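Local atomic coordinates of pathogenicity island protein (Staphylococcus aureus subsp. aureus, PDB entry 3HL6), a protein that is of unknown function but is encoded as ORF9 of a mobile pathogenicity island, staphylococcal pathogenicity island 3. Residues B[51-56]-B[67-73]; B[62-68]-B[181-185]; B[82-86]-B[161-167]. One frame throughout, in Å; residues are numbered along the deposited sequence.

Interaction 1 of 3, residues B[51-56]-B[67-73]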
loop_
_atom_site.group_PDB
_atom_site.type_symbol
_atom_site.label_atom_id
_atom_site.label_comp_id
_atom_site.label_asym_id
_atom_site.label_seq_id
_atom_site.Cartn_x
_atom_site.Cartn_y
_atom_site.Cartn_z
ATOM N N SER B 51 5.376 -11.619 14.579
ATOM C CA SER B 51 5.390 -11.158 13.186
ATOM C C SER B 51 4.050 -11.198 12.401
ATOM O O SER B 51 4.053 -11.037 11.176
ATOM C CB SER B 51 6.503 -11.893 12.403
ATOM O OG SER B 51 6.235 -13.282 12.300
ATOM N N LYS B 52 2.922 -11.408 13.073
ATOM C CA LYS B 52 1.618 -11.379 12.393
ATOM C C LYS B 52 0.708 -10.286 12.948
ATOM O O LYS B 52 0.855 -9.877 14.112
ATOM C CB LYS B 52 0.924 -12.739 12.467
ATOM C CG LYS B 52 1.642 -13.839 11.675
ATOM C CD LYS B 52 0.971 -15.168 11.936
ATOM C CE LYS B 52 1.150 -16.140 10.787
ATOM N NZ LYS B 52 2.528 -16.669 10.821
ATOM N N LEU B 53 -0.195 -9.778 12.108
ATOM C CA LEU B 53 -1.153 -8.763 12.547
ATOM C C LEU B 53 -2.505 -9.435 12.616
ATOM O O LEU B 53 -2.865 -10.175 11.715
ATOM C CB LEU B 53 -1.172 -7.573 11.580
ATOM C CG LEU B 53 -2.154 -6.405 11.812
ATOM C CD1 LEU B 53 -1.987 -5.739 13.167
ATOM C CD2 LEU B 53 -2.014 -5.355 10.737
ATOM N N PHE B 54 -3.228 -9.230 13.714
ATOM C CA PHE B 54 -4.569 -9.798 13.902
ATOM C C PHE B 54 -5.513 -8.672 14.264
ATOM O O PHE B 54 -5.081 -7.611 14.711
ATOM C CB PHE B 54 -4.601 -10.848 15.027
ATOM C CG PHE B 54 -3.719 -12.021 14.782
ATOM C CD1 PHE B 54 -4.172 -13.103 14.054
ATOM C CD2 PHE B 54 -2.432 -12.034 15.256
ATOM C CE1 PHE B 54 -3.361 -14.155 13.813
ATOM C CE2 PHE B 54 -1.614 -13.087 15.030
ATOM C CZ PHE B 54 -2.068 -14.146 14.313
ATOM N N SER B 55 -6.801 -8.920 14.106
ATOM C CA SER B 55 -7.778 -7.890 14.306
ATOM C C SER B 55 -9.131 -8.513 14.624
ATOM O O SER B 55 -9.455 -9.604 14.144
ATOM C CB SER B 55 -7.869 -7.026 13.069
ATOM O OG SER B 55 -9.152 -6.488 12.995
ATOM N N HIS B 56 -9.896 -7.843 15.482
ATOM C CA HIS B 56 -11.280 -8.238 15.739
ATOM C C HIS B 56 -12.030 -6.992 16.125
ATOM O O HIS B 56 -11.530 -6.158 16.880
ATOM C CB HIS B 56 -11.384 -9.339 16.821
ATOM C CG HIS B 56 -11.136 -8.846 18.207
ATOM N ND1 HIS B 56 -9.922 -9.000 18.848
ATOM C CD2 HIS B 56 -11.937 -8.178 19.073
ATOM C CE1 HIS B 56 -9.981 -8.439 20.044
ATOM N NE2 HIS B 56 -11.191 -7.932 20.200
ATOM N N SER B 67 -9.194 -14.060 17.241
ATOM C CA SER B 67 -8.968 -12.938 16.331
ATOM C C SER B 67 -8.732 -13.395 14.879
ATOM O O SER B 67 -8.766 -14.583 14.596
ATOM C CB SER B 67 -7.791 -12.105 16.813
ATOM O OG SER B 67 -8.243 -10.822 17.164
ATOM N N PHE B 68 -8.490 -12.448 13.974
ATOM C CA PHE B 68 -8.378 -12.761 12.553
ATOM C C PHE B 68 -7.143 -12.137 11.948
ATOM O O PHE B 68 -6.891 -10.956 12.128
ATOM C CB PHE B 68 -9.643 -12.327 11.812
ATOM C CG PHE B 68 -10.889 -12.793 12.485
ATOM C CD1 PHE B 68 -11.420 -14.039 12.176
ATOM C CD2 PHE B 68 -11.476 -12.020 13.507
ATOM C CE1 PHE B 68 -12.539 -14.493 12.840
ATOM C CE2 PHE B 68 -12.600 -12.449 14.167
ATOM C CZ PHE B 68 -13.143 -13.681 13.850
ATOM N N GLU B 69 -6.374 -12.954 11.243
ATOM C CA GLU B 69 -5.137 -12.535 10.643
ATOM C C GLU B 69 -5.339 -11.500 9.539
ATOM O O GLU B 69 -6.037 -11.759 8.561
ATOM C CB GLU B 69 -4.430 -13.760 10.051
ATOM C CG GLU B 69 -3.213 -13.408 9.207
ATOM C CD GLU B 69 -2.293 -14.577 9.002
ATOM O OE1 GLU B 69 -1.570 -14.593 7.961
ATOM O OE2 GLU B 69 -2.284 -15.468 9.880
ATOM N N LEU B 70 -4.686 -10.355 9.673
ATOM C CA LEU B 70 -4.685 -9.335 8.628
ATOM C C LEU B 70 -3.507 -9.471 7.694
ATOM O O LEU B 70 -3.603 -9.101 6.524
ATOM C CB LEU B 70 -4.608 -7.942 9.221
ATOM C CG LEU B 70 -5.885 -7.327 9.770
ATOM C CD1 LEU B 70 -5.642 -5.816 9.911
ATOM C CD2 LEU B 70 -7.097 -7.607 8.890
ATOM N N ALA B 71 -2.389 -9.963 8.227
ATOM C CA ALA B 71 -1.115 -9.915 7.525
ATOM C C ALA B 71 -0.090 -10.900 8.090
ATOM O O ALA B 71 -0.006 -11.105 9.306
ATOM C CB ALA B 71 -0.567 -8.510 7.527
ATOM N N SER B 72 0.687 -11.515 7.197
ATOM C CA SER B 72 1.946 -12.128 7.618
ATOM C C SER B 72 3.072 -11.592 6.755
ATOM O O SER B 72 2.803 -10.897 5.791
ATOM C CB SER B 72 1.860 -13.649 7.639
ATOM O OG SER B 72 1.355 -14.159 6.433
ATOM N N PRO B 73 4.332 -11.778 7.174
ATOM C CA PRO B 73 5.497 -11.271 6.455
ATOM C C PRO B 73 5.449 -11.471 4.935
ATOM O O PRO B 73 5.833 -10.564 4.188
ATOM C CB PRO B 73 6.670 -12.051 7.036
ATOM C CG PRO B 73 6.280 -12.419 8.383
ATOM C CD PRO B 73 4.764 -12.250 8.636
#
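Leu53 grips the neighbouring strand through both its backbone N-H and its carbonyl: its N donates to Ala71 O (3.1 Å, nearly straight at 168°), and its O takes Leu70 N at 2.7 Å. Because Leu70 and Ala71 both face Leu53, this is a classic beta bulge, and the antiparallel register slips by one residue before Phe54 meets Glu69 as a non-hydrogen-bonded pair. Beyond it Ser55 N bonds to Phe68 O at 2.8 Å. Leu53 CD2 lies 3.7 Å from Leu70 CD1, and Ser55 CB packs on the same leucine. CD1 and CE1 of the Phe54 ring run past Glu69 at a slant, CE1 3.9 Å from Glu69 CB, ring and carboxylate almost perpendicular. His56 ND1 and Ser67 OG share a 3.0 Å hydrogen bond in the imidazole plane. The face of Leu53, Ser55 and Ala71 is turned to helices 13-30 and 152-163, while Phe54 and Glu69 lie on the other. With CG trans to its N (chi1 171°), Glu69 extends its carboxylate toward Lys52, whose CE lies 3.6 Å from Glu69 OE2. Lys52 NZ stays 5.0 Å from Glu69 OE2, so the opposite charges probably attract without forming a salt bridge, and backbone bonds mainly hold the hairpin.

Interaction 2 of 3, residues B[62-68]-B[181-185]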
loop_
_atom_site.group_PDB
_atom_site.type_symbol
_atom_site.label_atom_id
_atom_site.label_comp_id
_atom_site.label_asym_id
_atom_site.label_seq_id
_atom_site.Cartn_x
_atom_site.Cartn_y
_atom_site.Cartn_z
ATOM N N CYS B 62 -19.260 -9.721 24.771
ATOM C CA CYS B 62 -18.730 -11.008 24.350
ATOM C C CYS B 62 -17.241 -11.110 24.631
ATOM O O CYS B 62 -16.471 -10.231 24.246
ATOM C CB CYS B 62 -18.994 -11.183 22.849
ATOM S SG CYS B 62 -18.244 -12.659 22.118
ATOM N N LYS B 63 -16.843 -12.193 25.297
ATOM C CA LYS B 63 -15.434 -12.560 25.441
ATOM C C LYS B 63 -14.858 -13.033 24.101
ATOM O O LYS B 63 -15.399 -13.950 23.477
ATOM C CB LYS B 63 -15.282 -13.676 26.486
ATOM C CG LYS B 63 -14.009 -13.589 27.317
ATOM C CD LYS B 63 -13.792 -14.869 28.134
ATOM C CE LYS B 63 -12.244 -15.110 28.292
ATOM N NZ LYS B 63 -12.002 -16.387 29.054
ATOM N N VAL B 64 -13.767 -12.409 23.658
ATOM C CA VAL B 64 -13.138 -12.784 22.395
ATOM C C VAL B 64 -12.036 -13.792 22.632
ATOM O O VAL B 64 -11.075 -13.497 23.324
ATOM C CB VAL B 64 -12.541 -11.567 21.678
ATOM C CG1 VAL B 64 -13.664 -10.643 21.149
ATOM C CG2 VAL B 64 -11.566 -10.823 22.622
ATOM N N ARG B 65 -12.183 -14.981 22.055
ATOM C CA ARG B 65 -11.170 -16.035 22.144
ATOM C C ARG B 65 -10.534 -16.289 20.790
ATOM O O ARG B 65 -9.748 -17.223 20.615
ATOM C CB ARG B 65 -11.779 -17.340 22.680
ATOM C CG ARG B 65 -10.724 -18.373 23.170
ATOM C CD ARG B 65 -9.494 -17.695 23.843
ATOM N NE ARG B 65 -8.212 -18.244 23.389
ATOM C CZ ARG B 65 -7.567 -19.245 23.997
ATOM N NH1 ARG B 65 -8.087 -19.808 25.094
ATOM N NH2 ARG B 65 -6.406 -19.686 23.511
ATOM N N GLN B 66 -10.871 -15.436 19.834
ATOM C CA GLN B 66 -10.569 -15.683 18.433
ATOM C C GLN B 66 -10.404 -14.345 17.700
ATOM O O GLN B 66 -11.347 -13.571 17.581
ATOM C CB GLN B 66 -11.687 -16.519 17.819
ATOM C CG GLN B 66 -11.537 -16.802 16.351
ATOM C CD GLN B 66 -10.458 -17.821 16.053
ATOM O OE1 GLN B 66 -9.269 -17.506 16.084
ATOM N NE2 GLN B 66 -10.868 -19.044 15.747
ATOM N N SER B 67 -9.194 -14.060 17.241
ATOM C CA SER B 67 -8.968 -12.938 16.331
ATOM C C SER B 67 -8.732 -13.395 14.879
ATOM O O SER B 67 -8.766 -14.583 14.596
ATOM C CB SER B 67 -7.791 -12.105 16.813
ATOM O OG SER B 67 -8.243 -10.822 17.164
ATOM N N PHE B 68 -8.490 -12.448 13.974
ATOM C CA PHE B 68 -8.378 -12.761 12.553
ATOM C C PHE B 68 -7.143 -12.137 11.948
ATOM O O PHE B 68 -6.891 -10.956 12.128
ATOM C CB PHE B 68 -9.643 -12.327 11.812
ATOM C CG PHE B 68 -10.889 -12.793 12.485
ATOM C CD1 PHE B 68 -11.420 -14.039 12.176
ATOM C CD2 PHE B 68 -11.476 -12.020 13.507
ATOM C CE1 PHE B 68 -12.539 -14.493 12.840
ATOM C CE2 PHE B 68 -12.600 -12.449 14.167
ATOM C CZ PHE B 68 -13.143 -13.681 13.850
ATOM N N THR B 181 -18.399 -11.838 13.507
ATOM C CA THR B 181 -17.250 -12.059 14.369
ATOM C C THR B 181 -17.685 -12.505 15.766
ATOM O O THR B 181 -16.968 -13.234 16.441
ATOM C CB THR B 181 -16.255 -10.859 14.420
ATOM O OG1 THR B 181 -16.909 -9.714 14.923
ATOM C CG2 THR B 181 -15.812 -10.488 13.054
ATOM N N GLU B 182 -18.877 -12.104 16.179
ATOM C CA GLU B 182 -19.420 -12.591 17.440
ATOM C C GLU B 182 -19.758 -14.075 17.395
ATOM O O GLU B 182 -19.322 -14.863 18.245
ATOM C CB GLU B 182 -20.663 -11.797 17.849
ATOM C CG GLU B 182 -21.169 -12.199 19.215
ATOM C CD GLU B 182 -22.405 -11.416 19.652
ATOM O OE1 GLU B 182 -22.897 -10.547 18.886
ATOM O OE2 GLU B 182 -22.892 -11.690 20.776
ATOM N N PHE B 183 -20.557 -14.442 16.404
ATOM C CA PHE B 183 -21.013 -15.806 16.231
ATOM C C PHE B 183 -19.898 -16.823 16.364
ATOM O O PHE B 183 -20.105 -17.931 16.850
ATOM C CB PHE B 183 -21.658 -15.930 14.868
ATOM C CG PHE B 183 -22.117 -17.315 14.527
ATOM C CD1 PHE B 183 -21.455 -18.061 13.545
ATOM C CD2 PHE B 183 -23.237 -17.861 15.137
ATOM C CE1 PHE B 183 -21.895 -19.327 13.197
ATOM C CE2 PHE B 183 -23.679 -19.141 14.793
ATOM C CZ PHE B 183 -23.008 -19.875 13.821
ATOM N N VAL B 184 -18.705 -16.455 15.930
ATOM C CA VAL B 184 -17.615 -17.409 15.913
ATOM C C VAL B 184 -16.813 -17.519 17.220
ATOM O O VAL B 184 -16.171 -18.542 17.462
ATOM C CB VAL B 184 -16.696 -17.156 14.710
ATOM C CG1 VAL B 184 -15.404 -17.904 14.881
ATOM C CG2 VAL B 184 -17.403 -17.587 13.440
ATOM N N GLN B 185 -16.844 -16.482 18.051
ATOM C CA GLN B 185 -16.416 -16.621 19.440
ATOM C C GLN B 185 -17.345 -17.619 20.119
ATOM O O GLN B 185 -18.498 -17.299 20.408
ATOM C CB GLN B 185 -16.482 -15.282 20.178
ATOM C CG GLN B 185 -15.885 -14.096 19.429
ATOM C CD GLN B 185 -14.461 -14.346 18.993
ATOM O OE1 GLN B 185 -13.671 -14.918 19.740
ATOM N NE2 GLN B 185 -14.125 -13.923 17.773
#
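Gln185 reaches across to segment 62-68 with its side-chain amide, and both ends of that amide are used. Gln185 OE1 accepts from Arg65 N at 2.8 Å, the donor tilted from the carbonyl plane and the bond bent to 138°. Gln185 NE2 gives one bond to Gln66 O, also 2.8 Å, arriving in the plane of that carbonyl on a lone pair. A second bond from Gln185 NE2 runs back to Thr181 O at 3.2 Å, close to the amide's own plane, so the group is tied to its own helix as well as to the loop. A bend at chi2 (-54°) folds the chain back and brings the amide to that carbonyl one turn earlier.

In the fold, the helix 171-184 finishes here against the long connection of the hairpin 52-57/68-71; Gln185 lies at the C-terminal end of the helix, and its side chain joins that end to a loop without regular structure. Thr181 contributes its carbonyl to this arrangement, while its hydroxyl bonds to Leu177 O, with Lys178 O also within reach as an acceptor.

The remaining contacts are apolar or weakly polar. Cys62 SG sits against the aliphatic part of Gln185, 3.7 Å from its CB, and also lies near Glu182 CG. Gln66 brings its CB alongside the same amide, and the methylene beyond it approaches Val184 CG1. Where the loop passes into strand 68-71, the ring of Phe68 meets Thr181, with CE2 3.9 Å from Thr181 CG2, and its CZ lies 4.1 Å from Gln185 NE2, the ring and amide planes nearly perpendicular. Helix 152-163 backs this corner: Tyr160 stacks on Phe68 and touches Thr181, Ile156 packs on Phe68, and Ile153 lies against Gln66.

Interaction 3 of 3, residues B[82-86]-B[161-167]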
loop_
_atom_site.group_PDB
_atom_site.type_symbol
_atom_site.label_atom_id
_atom_site.label_comp_id
_atom_site.label_asym_id
_atom_site.label_seq_id
_atom_site.Cartn_x
_atom_site.Cartn_y
_atom_site.Cartn_z
ATOM N N SER B 82 -6.468 -3.625 -0.326
ATOM C CA SER B 82 -7.447 -2.684 0.186
ATOM C C SER B 82 -7.029 -1.248 -0.050
ATOM O O SER B 82 -7.870 -0.333 -0.040
ATOM C CB SER B 82 -7.694 -2.912 1.662
ATOM O OG SER B 82 -8.348 -4.159 1.874
ATOM N N ILE B 83 -5.740 -1.018 -0.252
ATOM C CA ILE B 83 -5.318 0.363 -0.481
ATOM C C ILE B 83 -5.678 0.770 -1.903
ATOM O O ILE B 83 -6.388 1.754 -2.131
ATOM C CB ILE B 83 -3.810 0.584 -0.230
ATOM C CG1 ILE B 83 -3.431 0.314 1.228
ATOM C CG2 ILE B 83 -3.426 2.005 -0.578
ATOM C CD1 ILE B 83 -2.115 0.900 1.581
ATOM N N GLU B 84 -5.224 -0.025 -2.862
ATOM C CA GLU B 84 -5.671 0.109 -4.243
ATOM C C GLU B 84 -7.202 0.013 -4.375
ATOM O O GLU B 84 -7.847 0.823 -5.041
ATOM C CB GLU B 84 -4.934 -0.924 -5.115
ATOM C CG GLU B 84 -3.388 -0.832 -4.940
ATOM C CD GLU B 84 -2.604 -1.292 -6.180
ATOM O OE1 GLU B 84 -3.139 -2.133 -6.929
ATOM O OE2 GLU B 84 -1.463 -0.804 -6.410
ATOM N N GLY B 85 -7.794 -0.959 -3.714
ATOM C CA GLY B 85 -9.211 -1.177 -3.870
ATOM C C GLY B 85 -10.016 0.011 -3.389
ATOM O O GLY B 85 -11.077 0.317 -3.930
ATOM N N HIS B 86 -9.510 0.685 -2.366
ATOM C CA HIS B 86 -10.212 1.823 -1.783
ATOM C C HIS B 86 -10.380 2.930 -2.813
ATOM O O HIS B 86 -11.309 3.727 -2.713
ATOM C CB HIS B 86 -9.453 2.349 -0.551
ATOM C CG HIS B 86 -9.766 3.766 -0.207
ATOM N ND1 HIS B 86 -10.679 4.113 0.776
ATOM C CD2 HIS B 86 -9.297 4.931 -0.712
ATOM C CE1 HIS B 86 -10.753 5.428 0.863
ATOM N NE2 HIS B 86 -9.927 5.948 -0.030
ATOM N N GLN B 161 -10.057 -7.624 5.911
ATOM C CA GLN B 161 -9.085 -6.925 5.072
ATOM C C GLN B 161 -9.746 -5.841 4.225
ATOM O O GLN B 161 -9.250 -4.720 4.140
ATOM C CB GLN B 161 -8.325 -7.917 4.181
ATOM C CG GLN B 161 -7.370 -8.814 4.969
ATOM C CD GLN B 161 -6.806 -9.984 4.142
ATOM O OE1 GLN B 161 -7.446 -10.489 3.224
ATOM N NE2 GLN B 161 -5.616 -10.392 4.459
ATOM N N LEU B 162 -10.859 -6.191 3.589
ATOM C CA LEU B 162 -11.718 -5.204 2.959
ATOM C C LEU B 162 -12.057 -4.054 3.916
ATOM O O LEU B 162 -11.940 -2.881 3.543
ATOM C CB LEU B 162 -12.991 -5.877 2.449
ATOM C CG LEU B 162 -12.665 -6.901 1.373
ATOM C CD1 LEU B 162 -13.857 -7.741 0.959
ATOM C CD2 LEU B 162 -12.098 -6.136 0.176
ATOM N N ALA B 163 -12.417 -4.380 5.152
ATOM C CA ALA B 163 -12.930 -3.355 6.065
ATOM C C ALA B 163 -11.913 -2.229 6.282
ATOM O O ALA B 163 -12.298 -1.062 6.439
ATOM C CB ALA B 163 -13.374 -3.958 7.415
ATOM N N THR B 164 -10.624 -2.572 6.251
ATOM C CA THR B 164 -9.592 -1.594 6.496
ATOM C C THR B 164 -9.394 -0.641 5.327
ATOM O O THR B 164 -8.646 0.344 5.455
ATOM C CB THR B 164 -8.222 -2.243 6.812
ATOM O OG1 THR B 164 -7.736 -2.961 5.665
ATOM C CG2 THR B 164 -8.317 -3.161 8.032
ATOM N N GLY B 165 -10.031 -0.902 4.187
ATOM C CA GLY B 165 -9.964 0.077 3.093
ATOM C C GLY B 165 -11.176 0.995 2.910
ATOM O O GLY B 165 -11.205 1.797 1.992
ATOM N N ILE B 166 -12.172 0.889 3.784
ATOM C CA ILE B 166 -13.464 1.528 3.571
ATOM C C ILE B 166 -13.636 2.687 4.548
ATOM O O ILE B 166 -13.701 2.476 5.768
ATOM C CB ILE B 166 -14.635 0.551 3.831
ATOM C CG1 ILE B 166 -14.618 -0.611 2.852
ATOM C CG2 ILE B 166 -16.003 1.288 3.804
ATOM C CD1 ILE B 166 -15.730 -1.545 3.096
ATOM N N ASN B 167 -13.727 3.906 4.016
ATOM C CA ASN B 167 -13.992 5.064 4.869
ATOM C C ASN B 167 -15.485 5.345 4.948
ATOM O O ASN B 167 -16.185 5.300 3.934
ATOM C CB ASN B 167 -13.207 6.310 4.409
ATOM C CG ASN B 167 -11.691 6.138 4.544
ATOM O OD1 ASN B 167 -11.201 5.318 5.323
ATOM N ND2 ASN B 167 -10.953 6.913 3.775
#
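Ser82 begins the contact by pointing its hydroxyl at the end of helix 152-163, where OG donates to Gln161 O over a short 2.5 Å. The donor stands well above the carbonyl plane, 58° out of it, rather than on a lone pair. That same oxygen accepts a second hydroxyl, Thr164 OG1 at 2.8 Å, whose donor lies much nearer the plane. Behind the hydroxyl, Ser82 CB packs about 4.0 Å from Gly165 N, and Ser82 O lies 3.8 Å from Gly165 CA, a close backbone approach at a residue with no side chain. On the same helix Glu84 bonds to Thr12 OG1 and Glu11 N of the second subunit.

One turn along from Ser82, His86 reaches the segment leaving helix 152-163. With CG swung away from its own backbone N (chi1 158°), the ring presents ND1 to Gly165 O at 2.7 Å, the carbonyl oxygen lying in the imidazole plane. Gly165 belongs to the type I turn from Ala163 to Ile166. The Asn167 side chain runs at about a right angle to that of His86, ND2 3.3 Å from His86 CE1, and ND2 bonds to Glu11 O. His86 NE2 bonds to Glu11 OE2, so both ring nitrogens are engaged. Two side-chain donors from one helix therefore satisfy carbonyls around the other's end, and the nearby carboxylate would probably favour a protonated His86.

Interactions 1 and 2 share Ser67 and Phe68, and their segments alternate along the chain: the loop that follows strand 52-57 carries interaction 2 before returning as strand 68-71. Their centres are 14 Å apart, and they also touch where His56 CD2 packs 3.7 Å from Val64 CG1. Interaction 3 joins the hairpin through helix 152-163, since Gln161 NE2 lies 3.2 Å from Leu70 O, a probable hydrogen bond, and Thr164 CG2 approaches Leu70 CD1. Interactions 2 and 3 stay apart, about 22 Å between centres, on opposite sides of the chain's centre. Helix 152-163 thus bridges them, its Tyr160 side against interaction 2 and its C-terminal end in interaction 3.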